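Polyprenyl synthetase (PDB 6KD7) probably makes geranylgeranyl pyrophosphate, as a magnesium-dependent prenyltransferase of the FPP/GGPP synthase family. Local coordinates at residues E142-D147 with N163-K168; V156-L162 with K234-K240; E190-I194 with E303-I307. All blocks are in the same frame, centred on the assembly; numbering follows the deposited sequence.

Interaction 1: E142-D147 with N163-K168; sequences EGQQHD and NMIKLK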
loop_
_atom_site.group_PDB
_atom_site.type_symbol
_atom_site.label_atom_id
_atom_site.label_comp_id
_atom_site.label_asym_id
_atom_site.label_seq_id
_atom_site.Cartn_x
_atom_site.Cartn_y
_atom_site.Cartn_z
ATOM N N GLU A 142 10.818 9.500 29.514
ATOM C CA GLU A 142 11.718 8.362 29.754
ATOM C C GLU A 142 10.875 7.118 29.975
ATOM O O GLU A 142 11.245 6.057 29.472
ATOM C CB GLU A 142 12.651 8.596 30.936
ATOM C CG GLU A 142 13.599 9.753 30.699
ATOM C CD GLU A 142 14.558 10.050 31.852
ATOM O OE1 GLU A 142 14.441 9.341 32.876
ATOM O OE2 GLU A 142 15.410 10.979 31.706
ATOM N N GLY A 143 9.808 7.221 30.750
ATOM C CA GLY A 143 8.966 6.042 30.988
ATOM C C GLY A 143 8.386 5.492 29.680
ATOM O O GLY A 143 8.309 4.278 29.560
ATOM N N GLN A 144 7.961 6.376 28.777
ATOM C CA GLN A 144 7.411 6.031 27.456
ATOM C C GLN A 144 8.492 5.264 26.708
ATOM O O GLN A 144 8.174 4.171 26.149
ATOM C CB GLN A 144 7.024 7.247 26.619
ATOM C CG GLN A 144 5.703 7.895 27.019
ATOM C CD GLN A 144 4.516 6.965 26.853
ATOM O OE1 GLN A 144 4.598 5.923 26.169
ATOM N NE2 GLN A 144 3.405 7.340 27.495
ATOM N N GLN A 145 9.715 5.785 26.706
ATOM C CA GLN A 145 10.788 5.127 25.924
ATOM C C GLN A 145 11.088 3.757 26.503
ATOM O O GLN A 145 11.316 2.851 25.719
ATOM C CB GLN A 145 12.075 5.925 25.880
ATOM C CG GLN A 145 13.126 5.307 24.963
ATOM C CD GLN A 145 12.651 5.163 23.538
ATOM O OE1 GLN A 145 12.076 6.087 22.956
ATOM N NE2 GLN A 145 12.827 3.961 23.012
ATOM N N HIS A 146 11.114 3.610 27.826
ATOM C CA HIS A 146 11.371 2.300 28.457
ATOM C C HIS A 146 10.281 1.333 27.995
ATOM O O HIS A 146 10.591 0.180 27.706
ATOM C CB HIS A 146 11.396 2.404 29.993
ATOM C CG HIS A 146 12.632 3.053 30.513
ATOM N ND1 HIS A 146 12.615 4.144 31.379
ATOM C CD2 HIS A 146 13.918 2.792 30.288
ATOM C CE1 HIS A 146 13.844 4.518 31.643
ATOM N NE2 HIS A 146 14.648 3.708 30.984
ATOM N N ASP A 147 9.030 1.765 28.004
ATOM C CA ASP A 147 7.905 0.872 27.652
ATOM C C ASP A 147 8.098 0.409 26.184
ATOM O O ASP A 147 7.872 -0.768 25.889
ATOM C CB ASP A 147 6.579 1.580 27.845
ATOM C CG ASP A 147 5.395 0.635 28.003
ATOM O OD1 ASP A 147 5.567 -0.491 28.419
ATOM O OD2 ASP A 147 4.327 1.061 27.744
ATOM N N ASN A 163 9.935 0.402 37.783
ATOM C CA ASN A 163 10.625 1.671 37.449
ATOM C C ASN A 163 9.938 2.307 36.230
ATOM O O ASN A 163 9.691 3.535 36.244
ATOM C CB ASN A 163 12.126 1.434 37.269
ATOM C CG ASN A 163 12.830 2.735 36.980
ATOM O OD1 ASN A 163 12.790 3.608 37.817
ATOM N ND2 ASN A 163 13.327 2.935 35.769
ATOM N N MET A 164 9.569 1.511 35.218
ATOM C CA MET A 164 8.977 2.092 34.000
ATOM C C MET A 164 7.599 2.690 34.343
ATOM O O MET A 164 7.339 3.881 33.983
ATOM C CB MET A 164 8.903 1.041 32.893
ATOM C CG MET A 164 8.214 1.537 31.623
ATOM S SD MET A 164 6.413 1.464 31.664
ATOM C CE MET A 164 6.140 -0.310 31.628
ATOM N N ILE A 165 6.719 1.921 34.986
ATOM C CA ILE A 165 5.366 2.447 35.305
ATOM C C ILE A 165 5.449 3.595 36.322
ATOM O O ILE A 165 4.591 4.525 36.269
ATOM C CB ILE A 165 4.378 1.360 35.743
ATOM C CG1 ILE A 165 4.817 0.629 37.003
ATOM C CG2 ILE A 165 4.083 0.433 34.571
ATOM C CD1 ILE A 165 3.674 -0.151 37.633
ATOM N N LYS A 166 6.493 3.636 37.135
ATOM C CA LYS A 166 6.651 4.779 38.059
ATOM C C LYS A 166 6.828 6.036 37.225
ATOM O O LYS A 166 6.056 7.024 37.440
ATOM C CB LYS A 166 7.833 4.571 39.003
ATOM C CG LYS A 166 8.057 5.751 39.945
ATOM C CD LYS A 166 9.221 5.546 40.875
ATOM C CE LYS A 166 10.213 6.671 40.838
ATOM N NZ LYS A 166 11.498 6.183 41.385
ATOM N N LEU A 167 7.809 6.016 36.315
ATOM C CA LEU A 167 8.097 7.179 35.422
ATOM C C LEU A 167 6.897 7.480 34.520
ATOM O O LEU A 167 6.563 8.661 34.307
ATOM C CB LEU A 167 9.355 6.876 34.603
ATOM C CG LEU A 167 10.638 6.752 35.422
ATOM C CD1 LEU A 167 11.799 6.231 34.609
ATOM C CD2 LEU A 167 11.020 8.103 35.984
ATOM N N LYS A 168 6.256 6.466 33.970
ATOM C CA LYS A 168 5.266 6.699 32.897
ATOM C C LYS A 168 3.922 7.145 33.485
ATOM O O LYS A 168 3.210 7.886 32.784
ATOM C CB LYS A 168 5.066 5.423 32.072
ATOM C CG LYS A 168 4.344 5.602 30.742
ATOM C CD LYS A 168 3.709 4.308 30.317
ATOM C CE LYS A 168 3.961 3.957 28.868
ATOM N NZ LYS A 168 2.724 3.531 28.163
#

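Interaction 2: V156-L162 with K234-K240; sequences VSVPEYL and KTYLYLK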
loop_
_atom_site.group_PDB
_atom_site.type_symbol
_atom_site.label_atom_id
_atom_site.label_comp_id
_atom_site.label_asym_id
_atom_site.label_seq_id
_atom_site.Cartn_x
_atom_site.Cartn_y
_atom_site.Cartn_z
ATOM N N VAL A 156 12.665 -8.897 30.677
ATOM C CA VAL A 156 12.343 -7.702 31.513
ATOM C C VAL A 156 12.101 -8.114 32.970
ATOM O O VAL A 156 11.259 -8.961 33.199
ATOM C CB VAL A 156 11.129 -6.942 30.953
ATOM C CG1 VAL A 156 10.667 -5.862 31.911
ATOM C CG2 VAL A 156 11.406 -6.356 29.584
ATOM N N SER A 157 12.827 -7.507 33.910
ATOM C CA SER A 157 12.674 -7.809 35.356
ATOM C C SER A 157 11.531 -7.001 35.973
ATOM O O SER A 157 11.185 -5.961 35.434
ATOM C CB SER A 157 13.943 -7.592 36.110
ATOM O OG SER A 157 14.204 -6.214 36.261
ATOM N N VAL A 158 10.990 -7.498 37.079
ATOM C CA VAL A 158 9.886 -6.827 37.814
ATOM C C VAL A 158 10.376 -5.453 38.257
ATOM O O VAL A 158 9.698 -4.450 38.097
ATOM C CB VAL A 158 9.411 -7.729 38.961
ATOM C CG1 VAL A 158 8.418 -7.026 39.860
ATOM C CG2 VAL A 158 8.797 -8.990 38.387
ATOM N N PRO A 159 11.597 -5.343 38.792
ATOM C CA PRO A 159 12.139 -4.034 39.148
ATOM C C PRO A 159 12.160 -3.075 37.961
ATOM O O PRO A 159 11.817 -1.914 38.131
ATOM C CB PRO A 159 13.544 -4.324 39.688
ATOM C CG PRO A 159 13.435 -5.756 40.199
ATOM C CD PRO A 159 12.429 -6.449 39.286
ATOM N N GLU A 160 12.559 -3.547 36.790
ATOM C CA GLU A 160 12.609 -2.665 35.592
ATOM C C GLU A 160 11.185 -2.262 35.203
ATOM O O GLU A 160 10.982 -1.116 34.922
ATOM C CB GLU A 160 13.254 -3.375 34.413
ATOM C CG GLU A 160 14.758 -3.539 34.533
ATOM C CD GLU A 160 15.273 -4.392 33.380
ATOM O OE1 GLU A 160 14.750 -5.496 33.170
ATOM O OE2 GLU A 160 16.083 -3.883 32.624
ATOM N N TYR A 161 10.236 -3.190 35.225
ATOM C CA TYR A 161 8.810 -2.892 34.969
ATOM C C TYR A 161 8.308 -1.838 35.991
ATOM O O TYR A 161 7.615 -0.893 35.571
ATOM C CB TYR A 161 7.945 -4.160 34.995
ATOM C CG TYR A 161 6.513 -3.872 34.619
ATOM C CD1 TYR A 161 6.165 -3.634 33.286
ATOM C CD2 TYR A 161 5.537 -3.689 35.602
ATOM C CE1 TYR A 161 4.860 -3.299 32.934
ATOM C CE2 TYR A 161 4.237 -3.319 35.266
ATOM C CZ TYR A 161 3.897 -3.135 33.928
ATOM O OH TYR A 161 2.627 -2.760 33.622
ATOM N N LEU A 162 8.621 -1.976 37.292
ATOM C CA LEU A 162 8.054 -1.040 38.316
ATOM C C LEU A 162 8.658 0.350 38.121
ATOM O O LEU A 162 7.931 1.340 38.208
ATOM C CB LEU A 162 8.314 -1.577 39.722
ATOM C CG LEU A 162 7.528 -2.856 40.038
ATOM C CD1 LEU A 162 8.002 -3.474 41.357
ATOM C CD2 LEU A 162 6.036 -2.582 40.043
ATOM N N LYS A 234 4.216 -7.047 28.291
ATOM C CA LYS A 234 4.747 -7.782 29.465
ATOM C C LYS A 234 4.450 -6.943 30.722
ATOM O O LYS A 234 5.321 -6.145 31.137
ATOM C CB LYS A 234 6.236 -8.043 29.203
ATOM C CG LYS A 234 6.515 -9.107 28.137
ATOM C CD LYS A 234 7.981 -9.506 28.034
ATOM C CE LYS A 234 8.865 -8.410 27.482
ATOM N NZ LYS A 234 8.614 -8.228 26.035
ATOM N N THR A 235 3.220 -7.028 31.222
ATOM C CA THR A 235 2.773 -6.253 32.402
ATOM C C THR A 235 3.046 -7.062 33.667
ATOM O O THR A 235 3.544 -8.193 33.567
ATOM C CB THR A 235 1.306 -5.868 32.295
ATOM O OG1 THR A 235 0.520 -7.048 32.415
ATOM C CG2 THR A 235 0.966 -5.116 31.031
ATOM N N TYR A 236 2.735 -6.491 34.825
ATOM C CA TYR A 236 3.077 -7.140 36.112
ATOM C C TYR A 236 2.417 -8.515 36.157
ATOM O O TYR A 236 3.036 -9.452 36.620
ATOM C CB TYR A 236 2.628 -6.262 37.280
ATOM C CG TYR A 236 3.207 -6.646 38.614
ATOM C CD1 TYR A 236 4.423 -6.142 39.034
ATOM C CD2 TYR A 236 2.537 -7.507 39.458
ATOM C CE1 TYR A 236 4.965 -6.490 40.255
ATOM C CE2 TYR A 236 3.058 -7.859 40.687
ATOM C CZ TYR A 236 4.277 -7.351 41.085
ATOM O OH TYR A 236 4.786 -7.707 42.290
ATOM N N LEU A 237 1.211 -8.603 35.614
ATOM C CA LEU A 237 0.426 -9.856 35.593
ATOM C C LEU A 237 1.225 -10.929 34.838
ATOM O O LEU A 237 1.393 -12.004 35.385
ATOM C CB LEU A 237 -0.857 -9.486 34.849
ATOM C CG LEU A 237 -2.083 -10.359 35.060
ATOM C CD1 LEU A 237 -2.230 -10.756 36.512
ATOM C CD2 LEU A 237 -3.318 -9.637 34.569
ATOM N N TYR A 238 1.761 -10.615 33.661
ATOM C CA TYR A 238 2.569 -11.598 32.893
ATOM C C TYR A 238 3.912 -11.888 33.569
ATOM O O TYR A 238 4.261 -13.048 33.697
ATOM C CB TYR A 238 2.810 -11.103 31.469
ATOM C CG TYR A 238 3.818 -11.893 30.675
ATOM C CD1 TYR A 238 5.156 -11.553 30.685
ATOM C CD2 TYR A 238 3.434 -12.970 29.899
ATOM C CE1 TYR A 238 6.088 -12.263 29.952
ATOM C CE2 TYR A 238 4.351 -13.694 29.162
ATOM C CZ TYR A 238 5.684 -13.338 29.189
ATOM O OH TYR A 238 6.602 -14.033 28.473
ATOM N N LEU A 239 4.591 -10.852 34.050
ATOM C CA LEU A 239 5.945 -10.999 34.639
ATOM C C LEU A 239 5.904 -11.928 35.856
ATOM O O LEU A 239 6.831 -12.693 36.020
ATOM C CB LEU A 239 6.489 -9.615 34.997
ATOM C CG LEU A 239 6.832 -8.718 33.812
ATOM C CD1 LEU A 239 7.274 -7.348 34.282
ATOM C CD2 LEU A 239 7.905 -9.345 32.949
ATOM N N LYS A 240 4.850 -11.858 36.658
ATOM C CA LYS A 240 4.701 -12.694 37.877
ATOM C C LYS A 240 4.268 -14.107 37.465
ATOM O O LYS A 240 4.776 -15.063 38.037
ATOM C CB LYS A 240 3.686 -12.079 38.847
ATOM C CG LYS A 240 4.097 -10.759 39.467
ATOM C CD LYS A 240 5.442 -10.786 40.158
ATOM C CE LYS A 240 5.395 -11.440 41.519
ATOM N NZ LYS A 240 6.770 -11.530 42.063
#

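Interaction 3: E190-I194 with E303-I307; sequences EQELI and EELSI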
loop_
_atom_site.group_PDB
_atom_site.type_symbol
_atom_site.label_atom_id
_atom_site.label_comp_id
_atom_site.label_asym_id
_atom_site.label_seq_id
_atom_site.Cartn_x
_atom_site.Cartn_y
_atom_site.Cartn_z
ATOM N N GLU A 190 8.058 18.519 53.403
ATOM C CA GLU A 190 6.617 18.176 53.373
ATOM C C GLU A 190 6.198 17.893 51.927
ATOM O O GLU A 190 5.534 16.910 51.696
ATOM C CB GLU A 190 5.780 19.285 54.003
ATOM C CG GLU A 190 4.336 18.907 54.241
ATOM C CD GLU A 190 4.069 17.692 55.109
ATOM O OE1 GLU A 190 4.956 17.283 55.843
ATOM O OE2 GLU A 190 2.975 17.170 55.033
ATOM N N GLN A 191 6.682 18.699 50.992
ATOM C CA GLN A 191 6.328 18.528 49.567
ATOM C C GLN A 191 6.724 17.119 49.132
ATOM O O GLN A 191 5.924 16.463 48.531
ATOM C CB GLN A 191 7.151 19.503 48.739
ATOM C CG GLN A 191 6.600 20.908 48.719
ATOM C CD GLN A 191 7.471 21.788 47.863
ATOM O OE1 GLN A 191 8.040 21.352 46.879
ATOM N NE2 GLN A 191 7.587 23.032 48.257
ATOM N N GLU A 192 7.915 16.694 49.505
ATOM C CA GLU A 192 8.379 15.343 49.142
ATOM C C GLU A 192 7.512 14.277 49.820
ATOM O O GLU A 192 7.402 13.198 49.261
ATOM C CB GLU A 192 9.890 15.233 49.321
ATOM C CG GLU A 192 10.623 16.313 48.547
ATOM C CD GLU A 192 12.115 16.126 48.374
ATOM O OE1 GLU A 192 12.661 16.686 47.421
ATOM O OE2 GLU A 192 12.716 15.418 49.185
ATOM N N LEU A 193 6.943 14.557 50.994
ATOM C CA LEU A 193 6.178 13.493 51.676
ATOM C C LEU A 193 4.890 13.309 50.856
ATOM O O LEU A 193 4.475 12.157 50.636
ATOM C CB LEU A 193 5.905 13.843 53.144
ATOM C CG LEU A 193 7.089 13.661 54.110
ATOM C CD1 LEU A 193 6.663 14.028 55.527
ATOM C CD2 LEU A 193 7.630 12.251 54.121
ATOM N N ILE A 194 4.219 14.393 50.485
ATOM C CA ILE A 194 2.970 14.218 49.691
ATOM C C ILE A 194 3.306 13.612 48.318
ATOM O O ILE A 194 2.530 12.797 47.849
ATOM C CB ILE A 194 2.061 15.457 49.675
ATOM C CG1 ILE A 194 0.610 15.049 49.411
ATOM C CG2 ILE A 194 2.572 16.510 48.711
ATOM C CD1 ILE A 194 -0.385 16.153 49.558
ATOM N N GLU A 303 -0.769 8.907 56.960
ATOM C CA GLU A 303 -0.675 9.006 58.434
ATOM C C GLU A 303 0.444 10.000 58.777
ATOM O O GLU A 303 0.329 10.627 59.808
ATOM C CB GLU A 303 -0.391 7.652 59.088
ATOM C CG GLU A 303 -1.607 6.752 59.226
ATOM C CD GLU A 303 -1.325 5.248 59.384
ATOM O OE1 GLU A 303 -0.183 4.867 59.783
ATOM O OE2 GLU A 303 -2.246 4.438 59.073
ATOM N N GLU A 304 1.484 10.113 57.951
ATOM C CA GLU A 304 2.651 10.970 58.292
ATOM C C GLU A 304 2.570 12.385 57.720
ATOM O O GLU A 304 3.475 13.164 57.992
ATOM C CB GLU A 304 3.935 10.278 57.856
ATOM C CG GLU A 304 4.154 8.970 58.579
ATOM C CD GLU A 304 5.308 8.157 58.029
ATOM O OE1 GLU A 304 6.089 8.713 57.232
ATOM O OE2 GLU A 304 5.413 6.976 58.392
ATOM N N LEU A 305 1.532 12.702 56.964
ATOM C CA LEU A 305 1.429 14.059 56.384
ATOM C C LEU A 305 1.098 15.074 57.478
ATOM O O LEU A 305 0.427 14.714 58.442
ATOM C CB LEU A 305 0.341 14.039 55.312
ATOM C CG LEU A 305 0.685 13.241 54.059
ATOM C CD1 LEU A 305 -0.529 13.110 53.170
ATOM C CD2 LEU A 305 1.828 13.892 53.308
ATOM N N SER A 306 1.544 16.313 57.293
ATOM C CA SER A 306 1.232 17.415 58.227
ATOM C C SER A 306 -0.102 18.033 57.812
ATOM O O SER A 306 -0.108 19.130 57.283
ATOM C CB SER A 306 2.338 18.418 58.237
ATOM O OG SER A 306 2.088 19.417 59.197
ATOM N N ILE A 307 -1.188 17.298 58.024
ATOM C CA ILE A 307 -2.573 17.735 57.683
ATOM C C ILE A 307 -3.502 17.332 58.837
ATOM O O ILE A 307 -3.105 16.501 59.642
ATOM C CB ILE A 307 -3.039 17.134 56.343
ATOM C CG1 ILE A 307 -3.100 15.608 56.391
ATOM C CG2 ILE A 307 -2.190 17.617 55.185
ATOM C CD1 ILE A 307 -3.508 14.982 55.094
HETATM O O HOH W 1 4.677 15.693 57.916
#

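Interaction 1: E142-D147 with N163-K168
Lys168 and Asp147 both set CG anti to the backbone N (chi1 -166° and -159°), and this turns their polar ends toward each other between helices 123-150 and 158-183. Asp147 OD2 lies 3.0 Å from Lys168 NZ. The pair is a salt bridge, although its hydrogen bond is weak. The lysine crosses the aspartate at about a right angle. Gln144 bends at chi2 and comes across the same lysine, Gln144 OE1 3.4 Å from Lys168 CE. The other carboxylate oxygen, Asp147 OD1, sits 3.3 Å from Met164 CE. Met164 is bent as well, and Met164 CG lies 3.4 Å from Gly143 O. With no side chain at Gly143 the backbones can come close, Gly143 CA to Lys168 CA 4.2 Å; a CB there would run into Lys168 N and Leu167 C. Leu167 lays CB on this glycine, 3.7 Å from Gly143 CA. The segment axes pass 7.7 Å apart. At the far end Glu142 bonds to Tyr28 of the second subunit. With Lys168 cut back to an alanine, Asp147 would probably be left without its charged mate, and Gln144 without the aliphatic chain it packs on. The Lys168 side chain also lies about 4 Å from a bound magnesium ion. As in related synthases, this lysine may face the diphosphate site, with Asp147 as its second-shell partner.

Interaction 2: V156-L162 with K234-K240
Lys234 CE rests on Val156 CG2 at 3.9 Å, where two helices of the all-helical prenyl synthase fold start side by side and run antiparallel. The first turn of helix 158-183 is closed by a capping box of Ser157 and Glu160. Lys234 NZ is held by the carbonyls of Phe150 and Arg153. Lys234 O comes 3.4 Å from Tyr161 CE1. Thr235, at the N-cap position, puts CB 3.6 Å from Tyr161 OH, and its carbonyl carbon lies over one face of that ring, offset toward the rim. Tyr236 follows with N over the same ring. Tyr161 OH and Tyr236 N both bond to Asp210, in the second aspartate-rich motif of the family, so the two segments share a polar partner. The edge of the Tyr236 ring meets Tyr161 CD2, while Val158 CG1 approaches the ring obliquely, 3.5 Å from Tyr236 CE1. With chi1 at -175° the Tyr161 ring points away from its own backbone N and lies across Leu239. The tightest apolar touch here is Leu239 CD1 to Tyr161 CB, 3.3 Å, and Leu239 CB packs on Val158 CG2. Lys240 sends NZ to Glu243, and Lys240 CD brushes Val158 CG2 at 4.2 Å.

Interaction 3: E190-I194 with E303-I307
Leu305 and Ile194 make the close half of this contact, and Glu190 with Ser306 makes the polar half. Leu305 pushes one methyl, CD2, against the turn of helix 188-215. Leu305 CD2 lies 3.7 Å from Ile194 N and 4.0 Å from Ile194 CB. Leu305 CD2 also reaches Leu193 CB at 4.1 Å, so one methyl covers the link between Leu193 and Ile194. The Glu190 carboxylate holds the backbone of the 303-307 loop. An extended first torsion (chi1 -169°) and a bend at chi2 swing it over to the loop. Ser306 N gives Glu190 OE2 a nearly straight hydrogen bond of 2.8 Å, with an N-H...O angle of 169°. The donor comes from above the carboxylate plane, 35° out of it. Glu190 OE2 is gripped a second time by Tyr54 OH. The solvent side is looser. Here a water bridges the segments, donating to Glu190 OE1 at 2.6 Å and to Glu304 O at 2.8 Å. Leu193 CD1 only brushes Glu304 O, and exposed Ser306, the centre of an inverse gamma turn, also touches a crystal neighbour. The contact joins helix 188-215 to the loop between helices 283-303 and 309-322. Tyr54 of helix 42-54 touches both Ile194 and Leu305, Leu315 of helix 309-322 meets Leu305, and Leu177 and Ala181 of helix 158-183 pack on Ile194.

Interactions 1 and 2 share helix 158-183 and adjoin in sequence at Leu162 and Asn163. Their centres are 12 Å apart. Both lie near bound magnesium: Lys168 comes within about 4 Å of an ion and Tyr161 within about 6 Å, measured from the side chains. The Tyr161 side chain is about 13 Å from the pyrophosphate, which is lined by Arg43, His72, Leu76, Arg88 and Phe205. Interaction 3 is remote, its centre 25 Å from that of interaction 1 and 29 Å from that of interaction 2. It still uses helix 188-215, which carries Asp210 beside interaction 2 and Phe205 in the pyrophosphate pocket.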